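Local coordinates for protein cyclopropane mycolic acid synthase 3 (Mycobacterium tuberculosis, PDB 1L1E) that probably transfers a methylene group from S-adenosyl-L-methionine to a double bond of an alpha mycolic acid, closing the proximal cyclopropane ring, at residues D54-K59 with V280-L285; G58-E63 with D161-L166; P64-L69 with V130-S135; N89-T94 with R117-G122; V153-L158 with E216-R221. All blocks are in the same frame, centred on the assembly; numbering follows the deposited sequence.

Contact 1: residues D54-K59 with V280-L285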
# COMPACT_ATOMS: atom_id res chain seq x y z
N ASP A 54 -8.73 -7.94 4.50
CA ASP A 54 -9.22 -8.50 5.77
C ASP A 54 -8.08 -8.72 6.77
O ASP A 54 -8.27 -8.59 7.98
CB ASP A 54 -9.95 -9.85 5.54
CG ASP A 54 -11.25 -9.69 4.76
OD1 ASP A 54 -11.73 -8.54 4.59
OD2 ASP A 54 -11.80 -10.73 4.33
N LEU A 55 -6.90 -9.06 6.28
CA LEU A 55 -5.77 -9.27 7.19
C LEU A 55 -5.40 -7.98 7.90
O LEU A 55 -5.23 -7.95 9.12
CB LEU A 55 -4.55 -9.79 6.42
CG LEU A 55 -3.26 -9.94 7.24
CD1 LEU A 55 -3.39 -11.10 8.24
CD2 LEU A 55 -2.08 -10.18 6.29
N ALA A 56 -5.29 -6.90 7.13
CA ALA A 56 -4.94 -5.60 7.69
C ALA A 56 -6.01 -5.09 8.63
O ALA A 56 -5.72 -4.72 9.76
CB ALA A 56 -4.72 -4.60 6.57
N LEU A 57 -7.25 -5.09 8.17
CA LEU A 57 -8.36 -4.60 8.97
C LEU A 57 -8.63 -5.44 10.21
O LEU A 57 -9.03 -4.92 11.23
CB LEU A 57 -9.61 -4.49 8.11
CG LEU A 57 -9.48 -3.56 6.90
CD1 LEU A 57 -10.79 -3.55 6.11
CD2 LEU A 57 -9.13 -2.13 7.38
N GLY A 58 -8.41 -6.75 10.12
CA GLY A 58 -8.63 -7.61 11.27
C GLY A 58 -7.78 -7.21 12.46
O GLY A 58 -8.15 -7.44 13.60
N LYS A 59 -6.63 -6.60 12.17
CA LYS A 59 -5.70 -6.16 13.21
C LYS A 59 -6.12 -4.87 13.93
O LYS A 59 -5.59 -4.54 15.00
CB LYS A 59 -4.31 -5.97 12.59
CG LYS A 59 -3.69 -7.27 12.10
CD LYS A 59 -2.40 -7.03 11.36
CE LYS A 59 -1.76 -8.33 10.90
NZ LYS A 59 -0.66 -8.07 9.90
N VAL A 280 8.18 -6.80 2.45
CA VAL A 280 6.96 -6.02 2.66
C VAL A 280 6.46 -6.43 4.05
O VAL A 280 6.20 -7.61 4.30
CB VAL A 280 5.87 -6.33 1.62
CG1 VAL A 280 4.55 -5.67 2.04
CG2 VAL A 280 6.29 -5.79 0.26
N ASP A 281 6.33 -5.45 4.94
CA ASP A 281 5.91 -5.70 6.30
C ASP A 281 4.64 -4.95 6.69
O ASP A 281 4.35 -3.87 6.17
CB ASP A 281 7.01 -5.28 7.28
CG ASP A 281 8.09 -6.35 7.48
OD1 ASP A 281 8.09 -7.37 6.76
OD2 ASP A 281 8.95 -6.16 8.36
N GLN A 282 3.89 -5.54 7.61
CA GLN A 282 2.69 -4.91 8.13
C GLN A 282 3.01 -4.68 9.60
O GLN A 282 3.26 -5.63 10.35
CB GLN A 282 1.46 -5.84 8.01
CG GLN A 282 0.93 -6.09 6.59
CD GLN A 282 -0.55 -6.48 6.58
OE1 GLN A 282 -1.06 -7.04 7.55
NE2 GLN A 282 -1.24 -6.19 5.48
N PHE A 283 3.05 -3.41 9.99
CA PHE A 283 3.35 -3.05 11.37
C PHE A 283 2.09 -2.66 12.10
O PHE A 283 1.34 -1.80 11.63
CB PHE A 283 4.31 -1.86 11.45
CG PHE A 283 5.63 -2.07 10.76
CD1 PHE A 283 5.77 -1.83 9.41
CD2 PHE A 283 6.75 -2.48 11.49
CE1 PHE A 283 7.01 -1.98 8.78
CE2 PHE A 283 7.99 -2.63 10.87
CZ PHE A 283 8.12 -2.38 9.51
N THR A 284 1.84 -3.29 13.24
CA THR A 284 0.69 -2.94 14.02
C THR A 284 1.25 -2.03 15.10
O THR A 284 2.13 -2.43 15.87
CB THR A 284 0.01 -4.17 14.65
OG1 THR A 284 -0.40 -5.07 13.61
CG2 THR A 284 -1.22 -3.73 15.44
N LEU A 285 0.75 -0.80 15.15
CA LEU A 285 1.22 0.17 16.13
C LEU A 285 0.08 0.63 17.04
O LEU A 285 -0.98 1.04 16.57
CB LEU A 285 1.82 1.37 15.41
CG LEU A 285 2.72 1.05 14.22
CD1 LEU A 285 3.11 2.34 13.53
CD2 LEU A 285 3.94 0.28 14.67
O HOH W 1 1.15 -6.68 11.89
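K59 reaches across to Q282 with an extended chain, and its NZ donates a 2.6 Å hydrogen bond to Q282 OE1. The ammonium lies in the plane of the amide carbonyl, with a C=O...N angle of 146°, and the two side chains meet nearly at right angles. Methyl groups pack against the amide: L55 sets CD2 3.5 Å from Q282 OE1, while the small methyl CB of A56 lies 4.0 Å from Q282 NE2, a place where a short side chain lets the helix come near the amide. A water forms a second bridge. It accepts from K59 NZ at 3.0 Å, donates to the backbone O of Q282 at 2.8 Å, and is hydrogen-bonded to T284 OG1. The T284 hydroxyl stands beside its own backbone N (chi1 -59°), on the side facing the lysine, where it also meets the aliphatic K59 CD at 3.6 Å. From outside the two segments, Q226 OE1 also accepts from K59 NZ, so the ammonium has three oxygen partners: Q282 OE1, the water and Q226 OE1. Further out, Q282 NE2 is hydrogen-bonded to ND1 of H167, a residue of the carbonate pocket; with both ends of the amide engaged, its rotation is fixed. The contact joins the C-terminal part of helix 45-58 and K59 to strand 279-286, which runs antiparallel between strands 163-170 and 221-227.

Contact 2: residues G58-E63 with D161-L166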
# COMPACT_ATOMS: atom_id res chain seq x y z
N GLY A 58 -8.41 -6.75 10.12
CA GLY A 58 -8.63 -7.61 11.27
C GLY A 58 -7.78 -7.21 12.46
O GLY A 58 -8.15 -7.44 13.60
N LYS A 59 -6.63 -6.60 12.17
CA LYS A 59 -5.70 -6.16 13.21
C LYS A 59 -6.12 -4.87 13.93
O LYS A 59 -5.59 -4.54 15.00
CB LYS A 59 -4.31 -5.97 12.59
CG LYS A 59 -3.69 -7.27 12.10
CD LYS A 59 -2.40 -7.03 11.36
CE LYS A 59 -1.76 -8.33 10.90
NZ LYS A 59 -0.66 -8.07 9.90
N LEU A 60 -7.07 -4.15 13.35
CA LEU A 60 -7.54 -2.90 13.94
C LEU A 60 -8.71 -3.11 14.90
O LEU A 60 -9.27 -2.15 15.43
CB LEU A 60 -7.93 -1.93 12.82
CG LEU A 60 -6.81 -1.63 11.82
CD1 LEU A 60 -7.29 -0.65 10.75
CD2 LEU A 60 -5.63 -1.06 12.56
N ASN A 61 -9.06 -4.38 15.13
CA ASN A 61 -10.16 -4.75 16.02
C ASN A 61 -11.35 -3.79 15.88
O ASN A 61 -11.87 -3.24 16.86
CB ASN A 61 -9.63 -4.81 17.46
CG ASN A 61 -8.54 -5.86 17.64
OD1 ASN A 61 -7.76 -5.82 18.60
ND2 ASN A 61 -8.48 -6.81 16.70
N LEU A 62 -11.78 -3.61 14.63
CA LEU A 62 -12.90 -2.75 14.29
C LEU A 62 -14.23 -3.16 14.92
O LEU A 62 -14.59 -4.34 14.95
CB LEU A 62 -13.07 -2.70 12.77
CG LEU A 62 -12.01 -1.94 11.97
CD1 LEU A 62 -12.24 -2.17 10.49
CD2 LEU A 62 -12.08 -0.45 12.30
N GLU A 63 -14.96 -2.17 15.42
CA GLU A 63 -16.26 -2.40 16.03
C GLU A 63 -17.26 -1.52 15.28
O GLU A 63 -16.91 -0.42 14.83
CB GLU A 63 -16.24 -2.02 17.51
CG GLU A 63 -15.17 -2.72 18.33
CD GLU A 63 -15.41 -4.21 18.48
OE1 GLU A 63 -14.61 -4.87 19.18
OE2 GLU A 63 -16.40 -4.72 17.91
N ASP A 161 -6.93 4.02 23.03
CA ASP A 161 -6.85 2.62 22.60
C ASP A 161 -6.77 2.49 21.08
O ASP A 161 -7.17 1.47 20.52
CB ASP A 161 -8.05 1.83 23.11
CG ASP A 161 -9.38 2.46 22.72
OD1 ASP A 161 -9.58 2.79 21.54
OD2 ASP A 161 -10.24 2.62 23.62
N GLY A 162 -6.24 3.51 20.43
CA GLY A 162 -6.13 3.47 18.99
C GLY A 162 -4.95 2.66 18.48
O GLY A 162 -3.99 2.38 19.20
N LYS A 163 -5.05 2.26 17.22
CA LYS A 163 -4.00 1.50 16.59
C LYS A 163 -4.03 1.82 15.12
O LYS A 163 -5.06 2.21 14.57
CB LYS A 163 -4.20 -0.01 16.81
CG LYS A 163 -5.63 -0.50 16.61
CD LYS A 163 -6.38 -0.59 17.94
CE LYS A 163 -5.79 -1.67 18.84
NZ LYS A 163 -6.48 -1.77 20.17
N MET A 164 -2.86 1.71 14.49
CA MET A 164 -2.72 1.96 13.07
C MET A 164 -2.06 0.73 12.47
O MET A 164 -1.21 0.09 13.11
CB MET A 164 -1.85 3.20 12.83
CG MET A 164 -1.29 3.36 11.40
SD MET A 164 -0.70 5.06 10.99
CE MET A 164 0.75 5.21 12.00
N LEU A 165 -2.47 0.37 11.26
CA LEU A 165 -1.86 -0.75 10.57
C LEU A 165 -1.09 -0.08 9.45
O LEU A 165 -1.69 0.53 8.56
CB LEU A 165 -2.91 -1.70 9.98
CG LEU A 165 -2.41 -2.97 9.27
CD1 LEU A 165 -1.75 -2.63 7.95
CD2 LEU A 165 -1.43 -3.73 10.18
N LEU A 166 0.23 -0.17 9.50
CA LEU A 166 1.10 0.43 8.51
C LEU A 166 1.68 -0.71 7.68
O LEU A 166 2.41 -1.53 8.19
CB LEU A 166 2.24 1.18 9.22
CG LEU A 166 2.89 2.42 8.61
CD1 LEU A 166 4.35 2.49 9.05
CD2 LEU A 166 2.79 2.41 7.11
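L60 presses its CD2 methyl onto the backbone and CB of L165, 3.7 Å from L165 N and 3.8 Å from L165 CB, the two leucines meeting roughly at right angles. This is the tight, buried part. L165 swings CG away from its backbone N (chi1 -177°), which carries CD2 to within 3.6 Å of the methylene CD of K59, so the lysine adds hydrocarbon here while its amine goes on to Q282. The joined pieces belong to the Rossmann-like methyltransferase fold: the type I turn G58-N61 leads the chain out of helix 45-58 towards strand 67-71, and L60 packs that turn against strand 163-170 at L165. Towards the end where the strand begins, packing gives way to longer contacts. K163 has CG between its backbone N and carbonyl carbon (chi1 44°), 4.1 Å from L60 CD2; the bends at chi2 and chi3 then carry NZ back to D161 O in a weak 3.3 Å hydrogen bond. N61, exposed, takes the positive phi just after the helix, a conformation asparagine adopts readily.

Contact 3: residues P64-L69 with V130-S135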
# COMPACT_ATOMS: atom_id res chain seq x y z
N PRO A 64 -18.51 -1.99 15.13
CA PRO A 64 -19.52 -1.21 14.41
C PRO A 64 -19.69 0.22 14.94
O PRO A 64 -19.73 0.44 16.15
CB PRO A 64 -20.79 -2.04 14.59
CG PRO A 64 -20.26 -3.44 14.64
CD PRO A 64 -19.04 -3.29 15.54
N GLY A 65 -19.76 1.18 14.03
CA GLY A 65 -19.94 2.55 14.47
C GLY A 65 -18.67 3.36 14.61
O GLY A 65 -18.76 4.58 14.76
N MET A 66 -17.51 2.71 14.57
CA MET A 66 -16.22 3.40 14.67
C MET A 66 -15.94 4.12 13.36
O MET A 66 -16.60 3.87 12.35
CB MET A 66 -15.06 2.43 14.90
CG MET A 66 -14.95 1.75 16.26
SD MET A 66 -13.50 0.63 16.21
CE MET A 66 -13.46 0.07 17.92
N THR A 67 -14.95 5.00 13.38
CA THR A 67 -14.53 5.73 12.19
C THR A 67 -13.13 5.24 11.84
O THR A 67 -12.25 5.16 12.70
CB THR A 67 -14.49 7.26 12.44
OG1 THR A 67 -15.77 7.71 12.92
CG2 THR A 67 -14.14 8.00 11.15
N LEU A 68 -12.93 4.90 10.57
CA LEU A 68 -11.64 4.45 10.10
C LEU A 68 -11.09 5.43 9.08
O LEU A 68 -11.82 5.90 8.21
CB LEU A 68 -11.75 3.07 9.45
CG LEU A 68 -10.58 2.70 8.53
CD1 LEU A 68 -9.34 2.39 9.37
CD2 LEU A 68 -10.96 1.51 7.65
N LEU A 69 -9.80 5.75 9.21
CA LEU A 69 -9.11 6.64 8.29
C LEU A 69 -8.19 5.78 7.42
O LEU A 69 -7.38 5.00 7.93
CB LEU A 69 -8.24 7.66 9.04
CG LEU A 69 -7.28 8.45 8.15
CD1 LEU A 69 -8.05 9.33 7.19
CD2 LEU A 69 -6.34 9.29 9.03
N VAL A 130 -10.09 10.17 14.83
CA VAL A 130 -10.64 8.93 14.26
C VAL A 130 -10.29 7.81 15.23
O VAL A 130 -9.41 7.97 16.07
CB VAL A 130 -10.06 8.61 12.87
CG1 VAL A 130 -10.40 9.73 11.90
CG2 VAL A 130 -8.56 8.38 12.95
N ASP A 131 -10.98 6.67 15.11
CA ASP A 131 -10.74 5.56 16.02
C ASP A 131 -9.56 4.67 15.65
O ASP A 131 -8.84 4.19 16.53
CB ASP A 131 -11.99 4.68 16.12
CG ASP A 131 -13.15 5.40 16.77
OD1 ASP A 131 -13.00 5.85 17.93
OD2 ASP A 131 -14.22 5.50 16.12
N ARG A 132 -9.38 4.45 14.35
CA ARG A 132 -8.32 3.58 13.85
C ARG A 132 -7.81 4.11 12.53
O ARG A 132 -8.46 4.95 11.89
CB ARG A 132 -8.88 2.16 13.64
CG ARG A 132 -9.53 1.53 14.87
CD ARG A 132 -8.50 1.21 15.93
NE ARG A 132 -9.03 0.35 16.99
CZ ARG A 132 -9.66 0.78 18.09
NH1 ARG A 132 -9.85 2.07 18.29
NH2 ARG A 132 -10.09 -0.10 18.98
N ILE A 133 -6.65 3.61 12.11
CA ILE A 133 -6.03 4.05 10.86
C ILE A 133 -5.43 2.87 10.12
O ILE A 133 -4.91 1.93 10.74
CB ILE A 133 -4.91 5.07 11.12
CG1 ILE A 133 -5.48 6.34 11.72
CG2 ILE A 133 -4.16 5.40 9.82
CD1 ILE A 133 -4.38 7.32 12.19
N VAL A 134 -5.50 2.91 8.80
CA VAL A 134 -4.93 1.88 7.96
C VAL A 134 -4.23 2.60 6.81
O VAL A 134 -4.77 3.54 6.22
CB VAL A 134 -6.04 0.93 7.39
CG1 VAL A 134 -7.02 1.72 6.50
CG2 VAL A 134 -5.39 -0.19 6.59
N SER A 135 -3.01 2.16 6.50
CA SER A 135 -2.24 2.77 5.41
C SER A 135 -1.50 1.64 4.69
O SER A 135 -0.60 1.03 5.25
CB SER A 135 -1.24 3.79 5.94
OG SER A 135 -0.61 4.46 4.87
O HOH W 2 -15.95 7.45 15.33
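T67 and D131 open this pairing of two parallel strands with a bond from backbone to side chain: T67 N donates to D131 OD2 at 2.9 Å through the anti lone pair of the carboxylate. In return T67 O accepts from D131 N at 3.1 Å and, weakly, from R132 N, so aspartate, short and acidic, fastens the start of the strand pair from both its side chain and its main chain. Beyond it, L69 N bonds to R132 O at 3.1 Å, and V134 N to L69 O at 2.9 Å, the latter nearly straight on the carbonyl (172°).

Apolar contacts fall on two faces. L68 sends CD1 to V134 CG1 at 3.8 Å; on the face of L69 and I133, these side chains run side by side and V130 CG2 touches L69 CB. Leucine, isoleucine and valine suit these buried faces.

The charged group is R132. M66 CE, 3.5 Å above the plane, covers part of one face of its guanidinium, while NH1 and NE donate to the backbone oxygens of D131 and L60.

Strand 67-71 lies between strands 89-94 and 132-136; I133 packs on helix 147-157, and strand 163-170 flanks 132-136 on its other edge.

Contact 4: residues N89-T94 with R117-G122. With SAH (S-adenosyl-L-homocysteine), chain D.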
# COMPACT_ATOMS: atom_id res chain seq x y z
N ASN A 89 -17.66 3.56 9.80
CA ASN A 89 -17.70 4.81 9.04
C ASN A 89 -16.27 4.96 8.52
O ASN A 89 -15.33 4.48 9.17
CB ASN A 89 -18.04 5.99 9.96
CG ASN A 89 -19.34 5.78 10.71
OD1 ASN A 89 -20.43 5.82 10.13
ND2 ASN A 89 -19.23 5.55 12.02
N VAL A 90 -16.09 5.61 7.38
CA VAL A 90 -14.75 5.77 6.83
C VAL A 90 -14.43 7.16 6.27
O VAL A 90 -15.31 7.99 6.05
CB VAL A 90 -14.47 4.72 5.69
CG1 VAL A 90 -14.66 3.31 6.22
CG2 VAL A 90 -15.40 4.96 4.52
N VAL A 91 -13.13 7.39 6.06
CA VAL A 91 -12.62 8.63 5.50
C VAL A 91 -11.31 8.23 4.84
O VAL A 91 -10.49 7.53 5.44
CB VAL A 91 -12.33 9.70 6.58
CG1 VAL A 91 -11.76 10.95 5.92
CG2 VAL A 91 -13.59 10.06 7.33
N GLY A 92 -11.11 8.65 3.60
CA GLY A 92 -9.88 8.30 2.92
C GLY A 92 -9.19 9.49 2.29
O GLY A 92 -9.84 10.39 1.74
N LEU A 93 -7.87 9.51 2.38
CA LEU A 93 -7.09 10.58 1.78
C LEU A 93 -6.30 10.00 0.63
O LEU A 93 -5.82 8.86 0.71
CB LEU A 93 -6.12 11.17 2.80
CG LEU A 93 -6.71 11.39 4.18
CD1 LEU A 93 -5.63 11.90 5.14
CD2 LEU A 93 -7.87 12.35 4.07
N THR A 94 -6.19 10.78 -0.43
CA THR A 94 -5.44 10.41 -1.62
C THR A 94 -4.93 11.68 -2.29
O THR A 94 -5.50 12.76 -2.10
CB THR A 94 -6.31 9.64 -2.64
OG1 THR A 94 -5.60 9.54 -3.88
CG2 THR A 94 -7.65 10.36 -2.88
N ARG A 117 -16.41 9.45 3.52
CA ARG A 117 -15.78 10.63 2.96
C ARG A 117 -14.43 10.35 2.32
O ARG A 117 -13.64 9.55 2.82
CB ARG A 117 -15.57 11.68 4.05
CG ARG A 117 -16.68 12.71 4.20
CD ARG A 117 -16.10 13.96 4.88
NE ARG A 117 -15.40 13.60 6.11
CZ ARG A 117 -14.42 14.30 6.67
NH1 ARG A 117 -13.98 15.43 6.11
NH2 ARG A 117 -13.86 13.86 7.78
N VAL A 118 -14.17 11.03 1.21
CA VAL A 118 -12.90 10.90 0.50
C VAL A 118 -12.40 12.32 0.30
O VAL A 118 -13.17 13.21 -0.05
CB VAL A 118 -13.07 10.19 -0.87
CG1 VAL A 118 -13.91 11.03 -1.81
CG2 VAL A 118 -11.70 9.92 -1.48
N LEU A 119 -11.11 12.54 0.54
CA LEU A 119 -10.55 13.88 0.41
C LEU A 119 -9.26 13.90 -0.41
O LEU A 119 -8.35 13.09 -0.19
CB LEU A 119 -10.28 14.46 1.80
CG LEU A 119 -11.40 14.46 2.84
CD1 LEU A 119 -10.81 14.57 4.24
CD2 LEU A 119 -12.38 15.59 2.57
N LEU A 120 -9.20 14.82 -1.36
CA LEU A 120 -8.02 14.97 -2.20
C LEU A 120 -7.02 15.85 -1.44
O LEU A 120 -6.96 17.07 -1.66
CB LEU A 120 -8.39 15.64 -3.52
CG LEU A 120 -7.22 15.87 -4.46
CD1 LEU A 120 -6.76 14.54 -5.05
CD2 LEU A 120 -7.63 16.83 -5.56
N GLU A 121 -6.25 15.25 -0.54
CA GLU A 121 -5.27 15.99 0.25
C GLU A 121 -4.33 15.02 0.95
O GLU A 121 -4.69 13.86 1.17
CB GLU A 121 -5.98 16.85 1.30
CG GLU A 121 -6.48 16.05 2.50
CD GLU A 121 -7.30 16.87 3.47
OE1 GLU A 121 -7.54 16.38 4.60
OE2 GLU A 121 -7.72 17.99 3.12
N GLY A 122 -3.15 15.49 1.33
CA GLY A 122 -2.19 14.63 2.01
C GLY A 122 -2.48 14.48 3.49
O GLY A 122 -3.28 15.23 4.04
N SAH D . -3.84 1.82 -0.44
CA SAH D . -4.30 1.59 -1.81
CB SAH D . -3.49 2.44 -2.81
CG SAH D . -1.97 2.25 -2.78
SD SAH D . -1.09 3.28 -3.98
C SAH D . -4.18 0.11 -2.19
O SAH D . -3.76 -0.68 -1.33
OXT SAH D . -4.48 -0.24 -3.34
C5' SAH D . -0.56 4.67 -2.92
C4' SAH D . -1.69 5.57 -2.42
O4' SAH D . -1.24 6.49 -1.38
C3' SAH D . -2.28 6.47 -3.51
O3' SAH D . -3.70 6.57 -3.27
C2' SAH D . -1.59 7.79 -3.29
O2' SAH D . -2.28 8.87 -3.91
C1' SAH D . -1.56 7.84 -1.79
N9 SAH D . -0.58 8.80 -1.22
C8 SAH D . 0.74 8.98 -1.48
N7 SAH D . 1.35 9.90 -0.81
C5 SAH D . 0.34 10.41 -0.01
C6 SAH D . 0.30 11.44 0.98
N6 SAH D . 1.37 12.17 1.33
N1 SAH D . -0.91 11.69 1.61
C2 SAH D . -2.00 10.96 1.27
N3 SAH D . -2.08 9.97 0.36
C4 SAH D . -0.86 9.74 -0.25
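V91 lays its CG1 methyl over one face of the R117 guanidinium, while CG2 comes 3.8 Å from NH2. The two side chains run the same way from paired residues, the arginine, bent at chi3, lying alongside the valine; its NH2 also forms a salt bridge with E128. A second flat group is the adenine of S-adenosyl-L-homocysteine, whose N1 is approached by G122 CA at 3.2 Å. Between these ends the backbones form a parallel ladder. G92 N donates to R117 O and L119 N to G92 O, both at 2.8 Å, and T94 N to L119 O at 3.2 Å. Strands 89-94 and 116-120 are the two arms of a beta-alpha-beta crossover through helix 97-109, part of the Rossmann-like fold of this methyltransferase family, and the cofactor lies at their C-terminal ends, as is usual there. L93 and L119 lie side by side, CD2 to CD1 at 3.7 Å, and V91 CG1 adds to this apolar row, whose branched hydrocarbons suit a sheet face. T94 has its hydroxyl opposite its backbone N (chi1 168°), which brings OG1 to a weak, 3.4 Å hydrogen bond with O2' of the ribose. The stronger partner of OG1 is S96 N, which anchors the hydroxyl beside the sugar. At the strand end, L120 is the centre of an inverse gamma turn, after which E121 O comes 3.5 Å from L93 CB.

Contact 5: residues V153-L158 with E216-R221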
# COMPACT_ATOMS: atom_id res chain seq x y z
N VAL A 153 1.44 13.09 13.44
CA VAL A 153 0.07 13.35 13.03
C VAL A 153 -0.86 12.16 13.26
O VAL A 153 -1.97 12.32 13.77
CB VAL A 153 -0.02 13.75 11.53
CG1 VAL A 153 -1.46 13.95 11.13
CG2 VAL A 153 0.78 15.02 11.29
N THR A 154 -0.41 10.96 12.88
CA THR A 154 -1.23 9.77 13.07
C THR A 154 -1.41 9.42 14.55
O THR A 154 -2.47 8.95 14.96
CB THR A 154 -0.64 8.54 12.33
OG1 THR A 154 0.76 8.42 12.62
CG2 THR A 154 -0.84 8.69 10.83
N HIS A 155 -0.38 9.67 15.35
CA HIS A 155 -0.44 9.39 16.78
C HIS A 155 -1.39 10.36 17.51
O HIS A 155 -2.10 9.96 18.44
CB HIS A 155 0.96 9.50 17.39
CG HIS A 155 1.00 9.18 18.85
ND1 HIS A 155 1.12 7.89 19.33
CD2 HIS A 155 0.91 9.98 19.94
CE1 HIS A 155 1.09 7.91 20.65
NE2 HIS A 155 0.96 9.16 21.05
N ARG A 156 -1.41 11.61 17.09
CA ARG A 156 -2.25 12.61 17.74
C ARG A 156 -3.73 12.57 17.33
O ARG A 156 -4.58 13.17 17.98
CB ARG A 156 -1.65 14.00 17.51
CG ARG A 156 -0.28 14.17 18.20
CD ARG A 156 0.41 15.51 17.89
NE ARG A 156 1.63 15.70 18.68
CZ ARG A 156 2.41 16.77 18.61
NH1 ARG A 156 2.11 17.76 17.79
NH2 ARG A 156 3.50 16.86 19.38
N THR A 157 -4.04 11.85 16.26
CA THR A 157 -5.42 11.76 15.80
C THR A 157 -6.11 10.54 16.41
O THR A 157 -7.34 10.48 16.49
CB THR A 157 -5.49 11.65 14.27
OG1 THR A 157 -4.72 10.52 13.84
CG2 THR A 157 -4.94 12.91 13.63
N LEU A 158 -5.31 9.56 16.83
CA LEU A 158 -5.81 8.33 17.41
C LEU A 158 -6.17 8.48 18.87
O LEU A 158 -5.63 9.34 19.56
CB LEU A 158 -4.76 7.22 17.29
CG LEU A 158 -4.45 6.73 15.87
CD1 LEU A 158 -3.26 5.77 15.90
CD2 LEU A 158 -5.69 6.06 15.31
N GLU A 216 8.15 4.72 17.36
CA GLU A 216 8.35 4.72 18.81
C GLU A 216 8.69 6.09 19.39
O GLU A 216 8.38 6.36 20.54
CB GLU A 216 9.45 3.74 19.17
CG GLU A 216 9.05 2.29 19.03
CD GLU A 216 10.25 1.36 19.10
OE1 GLU A 216 11.18 1.65 19.89
OE2 GLU A 216 10.25 0.33 18.39
N LYS A 217 9.32 6.95 18.59
CA LYS A 217 9.69 8.28 19.08
C LYS A 217 8.53 9.26 19.25
O LYS A 217 8.72 10.37 19.73
CB LYS A 217 10.76 8.89 18.18
CG LYS A 217 12.16 8.33 18.44
CD LYS A 217 13.16 8.84 17.42
CE LYS A 217 14.57 8.35 17.73
NZ LYS A 217 15.53 8.74 16.66
N VAL A 218 7.32 8.85 18.85
CA VAL A 218 6.17 9.72 19.03
C VAL A 218 5.24 9.10 20.06
O VAL A 218 4.21 9.67 20.40
CB VAL A 218 5.39 9.98 17.70
CG1 VAL A 218 6.34 10.56 16.67
CG2 VAL A 218 4.75 8.69 17.19
N GLY A 219 5.61 7.92 20.56
CA GLY A 219 4.81 7.25 21.56
C GLY A 219 4.23 5.91 21.15
O GLY A 219 3.68 5.19 21.98
N PHE A 220 4.35 5.56 19.87
CA PHE A 220 3.82 4.30 19.37
C PHE A 220 4.59 3.09 19.87
O PHE A 220 5.82 3.11 20.01
CB PHE A 220 3.83 4.26 17.84
CG PHE A 220 2.64 4.91 17.19
CD1 PHE A 220 2.81 5.80 16.14
CD2 PHE A 220 1.34 4.55 17.57
CE1 PHE A 220 1.70 6.33 15.46
CE2 PHE A 220 0.24 5.07 16.90
CZ PHE A 220 0.42 5.97 15.84
N ARG A 221 3.84 2.03 20.13
CA ARG A 221 4.42 0.77 20.55
C ARG A 221 4.16 -0.18 19.37
O ARG A 221 3.02 -0.34 18.94
CB ARG A 221 3.73 0.26 21.81
CG ARG A 221 4.02 1.11 23.05
CD ARG A 221 3.18 0.69 24.25
NE ARG A 221 1.75 0.86 23.99
CZ ARG A 221 0.89 -0.15 23.89
NH1 ARG A 221 1.31 -1.40 24.04
NH2 ARG A 221 -0.39 0.08 23.65
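T154 begins the contact at the edge of the F220 ring, OG1 lying in the ring plane 3.6 Å from CE1. F220 follows a Schellman motif that ends helix 208-216: G219, with phi 117°, turns the chain there, and the turn packs against the last turns of helix 147-157. The hydroxyl of T154 also bonds back to F150 O, so it is held while the aromatic edge rests against it. H155, next along, has its ring swung away from the backbone N (chi1 -178°) and out over the turn. It makes a T-shaped stack in which its edge meets the face of F220, centroids 4.9 Å apart and planes at 87°, with ND1 above the centre of the phenyl ring. H155 CB lies over the same ring in a CH-pi contact. The imidazole also has V218 O over the centre of one of its faces, 3.3 Å above the plane, and V218 CG2 touches H155 CB at 3.9 Å. Glycine suits position 219: it takes the positive phi, and a CB there would run into H155 CE1. L158 comes last: its CD1 meets the F220 edge in the ring plane, 3.7 Å from CZ.

Contacts 1, 2 and 3 are buried, whereas contacts 4 and 5 are partly open. Contacts 1 and 2 share G58 and K59 and reach neighbouring strands, 279-286 and 163-170; contact 3 continues the sheet through 132-136, whose I133 O bonds to L165 N, and contact 4 follows through M66 and N89. The chemistry changes with place. Strand pairs in contacts 3 and 4 are held by ladder bonds, and contact 4 alone includes the cofactor. Contact 1 sets a lysine-glutamine-water cluster between the end of a helix and the sheet, contact 2 is mainly hydrocarbon, and contact 5 is aromatic, its T154 and F220 meeting M164 on the sheet side turned away from L60.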